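PDB 2COV: beta-1,3-xylanase from Alcaligenes sp., which is a xylanase whose family 31 carbohydrate-binding module, the fragment in this entry, has affinity for beta-1,3-xylan. Local coordinates for residues A[13-16]-A[22-25]; A[27-32]-A[48-53]; A[42-47]-A[57-62]. All coordinates share one frame; numbering follows the deposited sequence.

Contact 1: A[13-16]-A[22-25]; sequences FNFN and EIEV
Asn16 and Glu24 form an antiparallel hydrogen-bonded pair, and Phe15 and Val25 form the neighbouring non-hydrogen-bonded pair, on strands whose directions differ by 153°. Two backbone bonds close the Asn16-Glu24 pair. Asn16 N donates to Glu24 O at 2.8 Å, and Glu24 N donates to Asn16 O at 2.9 Å. Glu24 O also receives a CA-H...O contact from Phe15 CA at 3.1 Å.

On one face of the sheet the side chains of Asn16 and Glu24 lie side by side and point the same way. Asn16 ND2 gives a hydrogen bond of 2.8 Å to Glu24 OE1. The acceptor lies in the amide plane, while the carboxylate plane is turned 52° from it. Asn16 ND2 also bonds to Asn96 O, and Asn16 OD1 accepts from Cys95 N. Asn16 thus ties this hairpin, formed by strands 13-19 and 22-28 of an immunoglobulin-like beta-sandwich, to the C-terminal tail. Cys95 of that tail is disulfide-bonded to Cys9.

The other face is apolar and buried. Phe15 and Ile23 meet here at a slant, with Ile23 CD1 3.7 Å from Phe15 CD2. The Ile23 chain is fully extended (CG1 anti to the backbone N, chi1 -172°), which carries CD1 across to the Phe15 ring. Phe15 CB sits 3.8 Å from Ile23 CD1. Ile88 and Phe90 touch both side chains. At the other end, Phe13 CE2 comes within 4.5 Å of Val25 CG1, a looser contact, while Val39 and Leu41 pack on Val25 from across the sandwich.

Contact 2: A[27-32]-A[48-53]; sequences HVDKGW and GNKSNG
Val28 meets Gly53 on the surface of the beta-sandwich, where the end of strand 22-28 comes up to the hairpin turn between strands 44-51 and 54-60. Asn52 and Gly53 have the backbone angles of a type I' turn. The residue before, His27, gives a hydrogen bond of 2.8 Å from His27 ND1 to Val28 O. Val28 CA lies 3.6 Å from Gly53 O, and the CG1 methyl of Val28 touches the same oxygen.

Asp29 does most of the work. Asp29 N donates to Gly53 O at 2.8 Å, almost perfectly straight at 178°. Its carboxylate is shared between two partners, Gly31 and Lys50. Phe55 of the strand in between touches the side chains of Asp29 and Lys50.

Lys30, next in the chain, turns away to a salt bridge with Asp12. Gly31 N then donates to Asp29 OD1 at 3.0 Å, which makes an Asx turn and bends the chain away from the strand. Asp29 OD2 makes a salt bridge with Lys50 of strand 44-51. The two donors come from opposite faces of the Asp29 carboxylate, each well out of its plane. Lys50 reaches over with a fully extended chain, bringing Lys50 CE to 3.3 Å and Lys50 NZ to 2.8 Å from Asp29 OD2.

Contact 3: A[42-47]-A[57-62]; sequences NDYCLP and KTFNAV
This contact, made mainly by side chains with two backbone carbonyls, joins two strands of a hairpin that have spread apart: Tyr44, Leu46 and Pro47 on one strand meet Lys57 and Phe59 on the other. Strands 44-51 and 54-60 are antiparallel, but here the axes of 44-47 and 57-60 lie 8.2 Å apart at an angle of 149°. Each pairs elsewhere. Leu46 bonds through its backbone to Val39, while Lys57 and Phe59 bond to Val25 and Ile23. This is consistent with the two arms parting into the two layers of an immunoglobulin-like beta-sandwich.

Phe59 fills the space between them. Its CG is anti to the carbonyl carbon (chi1 -60°), and the ring extends towards strand 44-47. Tyr44 and Phe59 meet edge to edge, with Tyr44 CD2 3.8 Å from Phe59 CE2. Tyr44 O is 3.5 Å from Phe59 CE2. The Leu46 and Phe59 side chains come from opposite directions, Leu46 CD1 lying 3.7 Å from Phe59 CE2. Val25, Val39 and Leu41 also pack on Phe59. With Phe59 replaced by an alanine, a gap is likely to open between the strands, and Tyr44 CD2 and Leu46 CD1 would lose their shared partner.

Cys45 points away from 57-60 and is disulfide-bonded to Cys40. Cys45 O accepts a hydrogen bond from Asn87 of a neighbouring subunit.

Lys57 crosses Leu46 at about a right angle, with Lys57 CG 3.6 Å from Leu46 CD1. A bend at chi2 (69°) then lays Lys57 CD 3.4 Å from Pro47 O. One water joins the ends: it donates to Pro47 O at 2.7 Å and accepts from Lys57 NZ at 2.9 Å.

In the fold
All three contacts lie in one small, all-beta domain. Contact 1 joins strands 13-19 and 22-28. Strand 54-60 follows next in the sheet, and then 44-51, so contact 3 is a neighbour of contact 1, with centres about 9 Å apart and backbone bonds between them. Contact 2 reaches from strand 22-28 past strand 54-60 to strand 44-51. Its centre is about 13 Å from that of contact 1 and 16 Å from that of contact 3. Contact 1 closes first along the chain. Contacts 2 and 3 interleave. Contact 3 joins the two spread arms of hairpin 44-60, and contact 2 joins its turn region to the end of strand 22-28, on the opposite side of the chain's centre.

Contact 1: A[13-16]-A[22-25]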
loop_
_atom_site.group_PDB
_atom_site.type_symbol
_atom_site.label_atom_id
_atom_site.label_comp_id
_atom_site.label_asym_id
_atom_site.label_seq_id
_atom_site.Cartn_x
_atom_site.Cartn_y
_atom_site.Cartn_z
ATOM N N PHE A 13 -14.320 -7.977 15.049
ATOM C CA PHE A 13 -13.896 -6.704 14.495
ATOM C C PHE A 13 -15.127 -5.828 14.445
ATOM O O PHE A 13 -16.050 -6.119 13.678
ATOM C CB PHE A 13 -13.340 -6.956 13.089
ATOM C CG PHE A 13 -12.652 -5.779 12.453
ATOM C CD1 PHE A 13 -12.348 -5.830 11.097
ATOM C CD2 PHE A 13 -12.330 -4.607 13.135
ATOM C CE1 PHE A 13 -11.732 -4.816 10.445
ATOM C CE2 PHE A 13 -11.679 -3.577 12.498
ATOM C CZ PHE A 13 -11.394 -3.687 11.157
ATOM N N ASN A 14 -15.226 -4.825 15.304
ATOM C CA ASN A 14 -16.504 -4.145 15.441
ATOM C C ASN A 14 -16.302 -2.760 16.071
ATOM O O ASN A 14 -15.203 -2.238 16.162
ATOM C CB ASN A 14 -17.407 -5.075 16.267
ATOM C CG ASN A 14 -18.825 -5.127 15.861
ATOM O OD1 ASN A 14 -19.420 -6.260 16.026
ATOM N ND2 ASN A 14 -19.364 -4.106 15.368
ATOM N N PHE A 15 -17.426 -2.148 16.420
ATOM C CA PHE A 15 -17.424 -0.827 17.060
ATOM C C PHE A 15 -18.487 -0.711 18.106
ATOM O O PHE A 15 -19.483 -1.426 18.100
ATOM C CB PHE A 15 -17.568 0.295 16.048
ATOM C CG PHE A 15 -18.935 0.364 15.457
ATOM C CD1 PHE A 15 -19.287 -0.388 14.374
ATOM C CD2 PHE A 15 -19.922 1.193 16.031
ATOM C CE1 PHE A 15 -20.583 -0.340 13.839
ATOM C CE2 PHE A 15 -21.213 1.218 15.508
ATOM C CZ PHE A 15 -21.547 0.515 14.382
ATOM N N ASN A 16 -18.234 0.210 19.058
ATOM C CA ASN A 16 -19.190 0.666 20.012
ATOM C C ASN A 16 -19.519 2.124 19.825
ATOM O O ASN A 16 -18.642 2.964 19.576
ATOM C CB ASN A 16 -18.622 0.568 21.444
ATOM C CG ASN A 16 -18.313 -0.845 21.868
ATOM O OD1 ASN A 16 -19.169 -1.731 21.767
ATOM N ND2 ASN A 16 -17.103 -1.060 22.390
ATOM N N GLU A 22 -18.689 10.232 19.053
ATOM C CA GLU A 22 -17.517 9.370 19.277
ATOM C C GLU A 22 -17.872 7.884 19.074
ATOM O O GLU A 22 -18.847 7.358 19.615
ATOM C CB GLU A 22 -16.935 9.548 20.694
ATOM C CG GLU A 22 -16.016 10.823 20.859
ATOM C CD GLU A 22 -15.144 10.781 22.095
ATOM O OE1 GLU A 22 -14.160 11.592 22.062
ATOM O OE2 GLU A 22 -15.466 9.967 23.040
ATOM N N ILE A 23 -17.004 7.217 18.326
ATOM C CA ILE A 23 -17.075 5.783 18.028
ATOM C C ILE A 23 -15.816 5.132 18.593
ATOM O O ILE A 23 -14.761 5.706 18.480
ATOM C CB ILE A 23 -17.184 5.546 16.497
ATOM C CG1 ILE A 23 -17.453 4.074 16.185
ATOM C CG2 ILE A 23 -15.952 6.045 15.766
ATOM C CD1 ILE A 23 -17.626 3.832 14.710
ATOM N N GLU A 24 -15.967 3.960 19.228
ATOM C CA GLU A 24 -14.800 3.169 19.623
ATOM C C GLU A 24 -14.740 2.022 18.621
ATOM O O GLU A 24 -15.660 1.239 18.511
ATOM C CB GLU A 24 -14.996 2.636 21.037
ATOM C CG GLU A 24 -13.819 1.718 21.459
ATOM C CD GLU A 24 -13.937 1.172 22.843
ATOM O OE1 GLU A 24 -14.890 0.447 23.096
ATOM O OE2 GLU A 24 -13.057 1.392 23.643
ATOM N N VAL A 25 -13.607 1.886 18.003
ATOM C CA VAL A 25 -13.323 0.795 17.054
ATOM C C VAL A 25 -12.496 -0.215 17.789
ATOM O O VAL A 25 -11.593 0.136 18.548
ATOM C CB VAL A 25 -12.592 1.319 15.815
ATOM C CG1 VAL A 25 -12.244 0.202 14.867
ATOM C CG2 VAL A 25 -13.420 2.428 15.114
#

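Contact 2: A[27-32]-A[48-53]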
loop_
_atom_site.group_PDB
_atom_site.type_symbol
_atom_site.label_atom_id
_atom_site.label_comp_id
_atom_site.label_asym_id
_atom_site.label_seq_id
_atom_site.Cartn_x
_atom_site.Cartn_y
_atom_site.Cartn_z
ATOM N N HIS A 27 -10.891 -4.569 17.921
ATOM C CA HIS A 27 -10.731 -5.920 17.478
ATOM C C HIS A 27 -10.409 -6.796 18.705
ATOM O O HIS A 27 -9.424 -6.571 19.396
ATOM C CB HIS A 27 -9.641 -6.127 16.434
ATOM C CG HIS A 27 -9.840 -7.366 15.601
ATOM N ND1 HIS A 27 -9.933 -8.630 16.157
ATOM C CD2 HIS A 27 -10.124 -7.514 14.276
ATOM C CE1 HIS A 27 -10.206 -9.504 15.183
ATOM N NE2 HIS A 27 -10.322 -8.856 14.020
ATOM N N VAL A 28 -11.234 -7.797 18.957
ATOM C CA VAL A 28 -10.976 -8.783 19.990
ATOM C C VAL A 28 -9.626 -9.469 19.725
ATOM O O VAL A 28 -9.245 -9.747 18.599
ATOM C CB VAL A 28 -12.125 -9.822 20.039
ATOM C CG1 VAL A 28 -11.839 -10.957 21.026
ATOM C CG2 VAL A 28 -13.389 -9.108 20.463
ATOM N N ASP A 29 -8.879 -9.730 20.799
ATOM C CA ASP A 29 -7.566 -10.426 20.676
ATOM C C ASP A 29 -7.737 -11.809 20.079
ATOM O O ASP A 29 -8.453 -12.629 20.653
ATOM C CB ASP A 29 -6.978 -10.510 22.088
ATOM C CG ASP A 29 -5.598 -11.059 22.105
ATOM O OD1 ASP A 29 -4.977 -11.165 21.026
ATOM O OD2 ASP A 29 -5.137 -11.318 23.231
ATOM N N LYS A 30 -7.039 -12.115 19.002
ATOM C CA LYS A 30 -7.029 -13.453 18.358
ATOM C C LYS A 30 -5.664 -14.112 18.463
ATOM O O LYS A 30 -5.395 -15.125 17.812
ATOM C CB LYS A 30 -7.401 -13.338 16.892
ATOM C CG LYS A 30 -8.764 -12.722 16.620
ATOM C CD LYS A 30 -9.835 -13.292 17.455
ATOM C CE LYS A 30 -10.049 -14.732 17.212
ATOM N NZ LYS A 30 -11.420 -15.169 17.660
ATOM N N GLY A 31 -4.781 -13.556 19.285
ATOM C CA GLY A 31 -3.569 -14.298 19.647
ATOM C C GLY A 31 -2.294 -13.859 19.020
ATOM O O GLY A 31 -1.244 -14.438 19.267
ATOM N N TRP A 32 -2.322 -12.811 18.223
ATOM C CA TRP A 32 -1.128 -12.294 17.535
ATOM C C TRP A 32 -0.043 -11.915 18.517
ATOM O O TRP A 32 -0.361 -11.482 19.628
ATOM C CB TRP A 32 -1.459 -11.085 16.729
ATOM C CG TRP A 32 -2.691 -11.173 15.875
ATOM C CD1 TRP A 32 -2.791 -11.685 14.635
ATOM C CD2 TRP A 32 -3.945 -10.615 16.187
ATOM N NE1 TRP A 32 -4.060 -11.535 14.200
ATOM C CE2 TRP A 32 -4.785 -10.867 15.116
ATOM C CE3 TRP A 32 -4.457 -9.919 17.283
ATOM C CZ2 TRP A 32 -6.100 -10.436 15.097
ATOM C CZ3 TRP A 32 -5.729 -9.469 17.243
ATOM C CH2 TRP A 32 -6.541 -9.753 16.192
ATOM N N GLY A 48 -3.588 1.156 19.140
ATOM C CA GLY A 48 -4.676 0.697 19.947
ATOM C C GLY A 48 -4.226 0.453 21.375
ATOM O O GLY A 48 -3.147 0.007 21.604
ATOM N N ASN A 49 -5.145 0.636 22.294
ATOM C CA ASN A 49 -4.948 0.218 23.656
ATOM C C ASN A 49 -5.601 -1.144 23.869
ATOM O O ASN A 49 -6.694 -1.381 23.458
ATOM C CB ASN A 49 -5.661 1.195 24.584
ATOM C CG ASN A 49 -4.988 2.572 24.595
ATOM O OD1 ASN A 49 -3.774 2.672 24.596
ATOM N ND2 ASN A 49 -5.780 3.601 24.677
ATOM N N LYS A 50 -4.906 -2.086 24.471
ATOM C CA LYS A 50 -5.429 -3.392 24.756
ATOM C C LYS A 50 -6.046 -3.369 26.138
ATOM O O LYS A 50 -5.358 -3.142 27.140
ATOM C CB LYS A 50 -4.340 -4.450 24.615
ATOM C CG LYS A 50 -4.904 -5.809 24.520
ATOM C CD LYS A 50 -3.868 -6.901 24.615
ATOM C CE LYS A 50 -4.542 -8.224 24.286
ATOM N NZ LYS A 50 -3.576 -9.348 24.559
ATOM N N SER A 51 -7.358 -3.628 26.208
ATOM C CA SER A 51 -8.080 -3.677 27.480
ATOM C C SER A 51 -9.213 -4.585 27.412
ATOM O O SER A 51 -9.949 -4.586 26.415
ATOM C CB SER A 51 -8.514 -2.250 27.900
ATOM O OG SER A 51 -9.116 -2.190 29.172
ATOM N N ASN A 52 -9.398 -5.396 28.430
ATOM C CA ASN A 52 -10.528 -6.302 28.481
ATOM C C ASN A 52 -10.704 -7.158 27.267
ATOM O O ASN A 52 -11.823 -7.387 26.794
ATOM C CB ASN A 52 -11.767 -5.503 28.883
ATOM C CG ASN A 52 -11.723 -5.211 30.389
ATOM O OD1 ASN A 52 -11.762 -6.129 31.179
ATOM N ND2 ASN A 52 -11.637 -3.920 30.772
ATOM N N GLY A 53 -9.568 -7.630 26.750
ATOM C CA GLY A 53 -9.624 -8.625 25.716
ATOM C C GLY A 53 -9.676 -8.112 24.275
ATOM O O GLY A 53 -9.747 -8.949 23.388
#

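Contact 3: A[42-47]-A[57-62]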
loop_
_atom_site.group_PDB
_atom_site.type_symbol
_atom_site.label_atom_id
_atom_site.label_comp_id
_atom_site.label_asym_id
_atom_site.label_seq_id
_atom_site.Cartn_x
_atom_site.Cartn_y
_atom_site.Cartn_z
ATOM N N ASN A 42 -11.433 5.435 8.661
ATOM C CA ASN A 42 -11.154 6.107 7.420
ATOM C C ASN A 42 -9.676 6.401 7.207
ATOM O O ASN A 42 -9.264 7.466 6.664
ATOM C CB ASN A 42 -11.973 7.412 7.236
ATOM C CG ASN A 42 -13.422 7.190 6.944
ATOM O OD1 ASN A 42 -13.874 6.041 6.731
ATOM N ND2 ASN A 42 -14.197 8.252 6.944
ATOM N N ASP A 43 -8.835 5.426 7.560
ATOM C CA ASP A 43 -7.395 5.501 7.357
ATOM C C ASP A 43 -6.668 6.545 8.215
ATOM O O ASP A 43 -5.514 6.872 7.974
ATOM C CB ASP A 43 -6.978 5.687 5.853
ATOM C CG ASP A 43 -7.782 4.839 4.924
ATOM O OD1 ASP A 43 -8.586 5.378 4.082
ATOM O OD2 ASP A 43 -7.664 3.599 5.055
ATOM N N TYR A 44 -7.355 7.064 9.238
ATOM C CA TYR A 44 -6.733 7.858 10.317
ATOM C C TYR A 44 -6.445 6.849 11.430
ATOM O O TYR A 44 -7.387 6.272 11.948
ATOM C CB TYR A 44 -7.689 8.946 10.771
ATOM C CG TYR A 44 -7.158 9.730 11.928
ATOM C CD1 TYR A 44 -6.353 10.817 11.722
ATOM C CD2 TYR A 44 -7.485 9.390 13.220
ATOM C CE1 TYR A 44 -5.874 11.530 12.811
ATOM C CE2 TYR A 44 -6.975 10.140 14.294
ATOM C CZ TYR A 44 -6.153 11.165 14.076
ATOM O OH TYR A 44 -5.667 11.913 15.142
ATOM N N CYS A 45 -5.166 6.612 11.654
ATOM C CA CYS A 45 -4.730 5.476 12.501
ATOM C C CYS A 45 -4.094 5.925 13.779
ATOM O O CYS A 45 -3.293 6.849 13.789
ATOM C CB CYS A 45 -3.712 4.641 11.737
ATOM S SG CYS A 45 -4.412 3.836 10.209
ATOM N N LEU A 46 -4.422 5.189 14.856
ATOM C CA LEU A 46 -3.853 5.384 16.198
ATOM C C LEU A 46 -3.460 4.100 16.772
ATOM O O LEU A 46 -4.079 3.111 16.549
ATOM C CB LEU A 46 -4.898 6.043 17.107
ATOM C CG LEU A 46 -5.483 7.356 16.704
ATOM C CD1 LEU A 46 -6.737 7.766 17.521
ATOM C CD2 LEU A 46 -4.365 8.382 16.921
ATOM N N PRO A 47 -2.419 4.110 17.608
ATOM C CA PRO A 47 -2.068 2.850 18.307
ATOM C C PRO A 47 -3.178 2.424 19.180
ATOM O O PRO A 47 -3.744 3.251 19.933
ATOM C CB PRO A 47 -0.830 3.239 19.125
ATOM C CG PRO A 47 -0.353 4.411 18.643
ATOM C CD PRO A 47 -1.486 5.191 17.938
ATOM N N LYS A 57 -9.677 1.872 20.235
ATOM C CA LYS A 57 -9.407 3.278 20.233
ATOM C C LYS A 57 -10.673 4.028 19.834
ATOM O O LYS A 57 -11.493 3.494 19.105
ATOM C CB LYS A 57 -8.251 3.655 19.289
ATOM C CG LYS A 57 -7.458 4.941 19.702
ATOM C CD LYS A 57 -6.657 4.706 20.947
ATOM C CE LYS A 57 -5.936 6.002 21.357
ATOM N NZ LYS A 57 -5.463 6.048 22.703
ATOM N N THR A 58 -10.822 5.258 20.326
ATOM C CA THR A 58 -11.965 6.106 20.018
ATOM C C THR A 58 -11.601 7.239 19.066
ATOM O O THR A 58 -10.473 7.770 19.053
ATOM C CB THR A 58 -12.569 6.650 21.337
ATOM O OG1 THR A 58 -12.945 5.521 22.185
ATOM C CG2 THR A 58 -13.708 7.560 21.109
ATOM N N PHE A 59 -12.598 7.634 18.259
ATOM C CA PHE A 59 -12.464 8.615 17.193
ATOM C C PHE A 59 -13.708 9.477 17.142
ATOM O O PHE A 59 -14.771 9.071 17.574
ATOM C CB PHE A 59 -12.413 7.870 15.835
ATOM C CG PHE A 59 -11.271 6.894 15.714
ATOM C CD1 PHE A 59 -11.405 5.618 16.171
ATOM C CD2 PHE A 59 -10.095 7.264 15.157
ATOM C CE1 PHE A 59 -10.342 4.730 16.090
ATOM C CE2 PHE A 59 -9.054 6.378 15.020
ATOM C CZ PHE A 59 -9.187 5.110 15.507
ATOM N N ASN A 60 -13.561 10.658 16.563
ATOM C CA ASN A 60 -14.722 11.477 16.219
ATOM C C ASN A 60 -15.515 10.775 15.124
ATOM O O ASN A 60 -14.905 10.218 14.198
ATOM C CB ASN A 60 -14.286 12.841 15.697
ATOM C CG ASN A 60 -13.479 13.636 16.692
ATOM O OD1 ASN A 60 -13.795 13.715 17.887
ATOM N ND2 ASN A 60 -12.428 14.241 16.180
ATOM N N ALA A 61 -16.818 10.841 15.165
ATOM C CA ALA A 61 -17.670 10.282 14.111
ATOM C C ALA A 61 -19.023 10.957 14.122
ATOM O O ALA A 61 -19.384 11.678 15.058
ATOM C CB ALA A 61 -17.834 8.777 14.277
ATOM N N VAL A 62 -19.821 10.663 13.107
ATOM C CA VAL A 62 -21.170 11.245 12.961
ATOM C C VAL A 62 -22.140 10.100 12.748
ATOM O O VAL A 62 -21.956 9.296 11.851
ATOM C CB VAL A 62 -21.217 12.200 11.783
ATOM C CG1 VAL A 62 -22.651 12.691 11.524
ATOM C CG2 VAL A 62 -20.296 13.333 12.030
HETATM O O HOH W 1 -3.152 4.282 22.376
#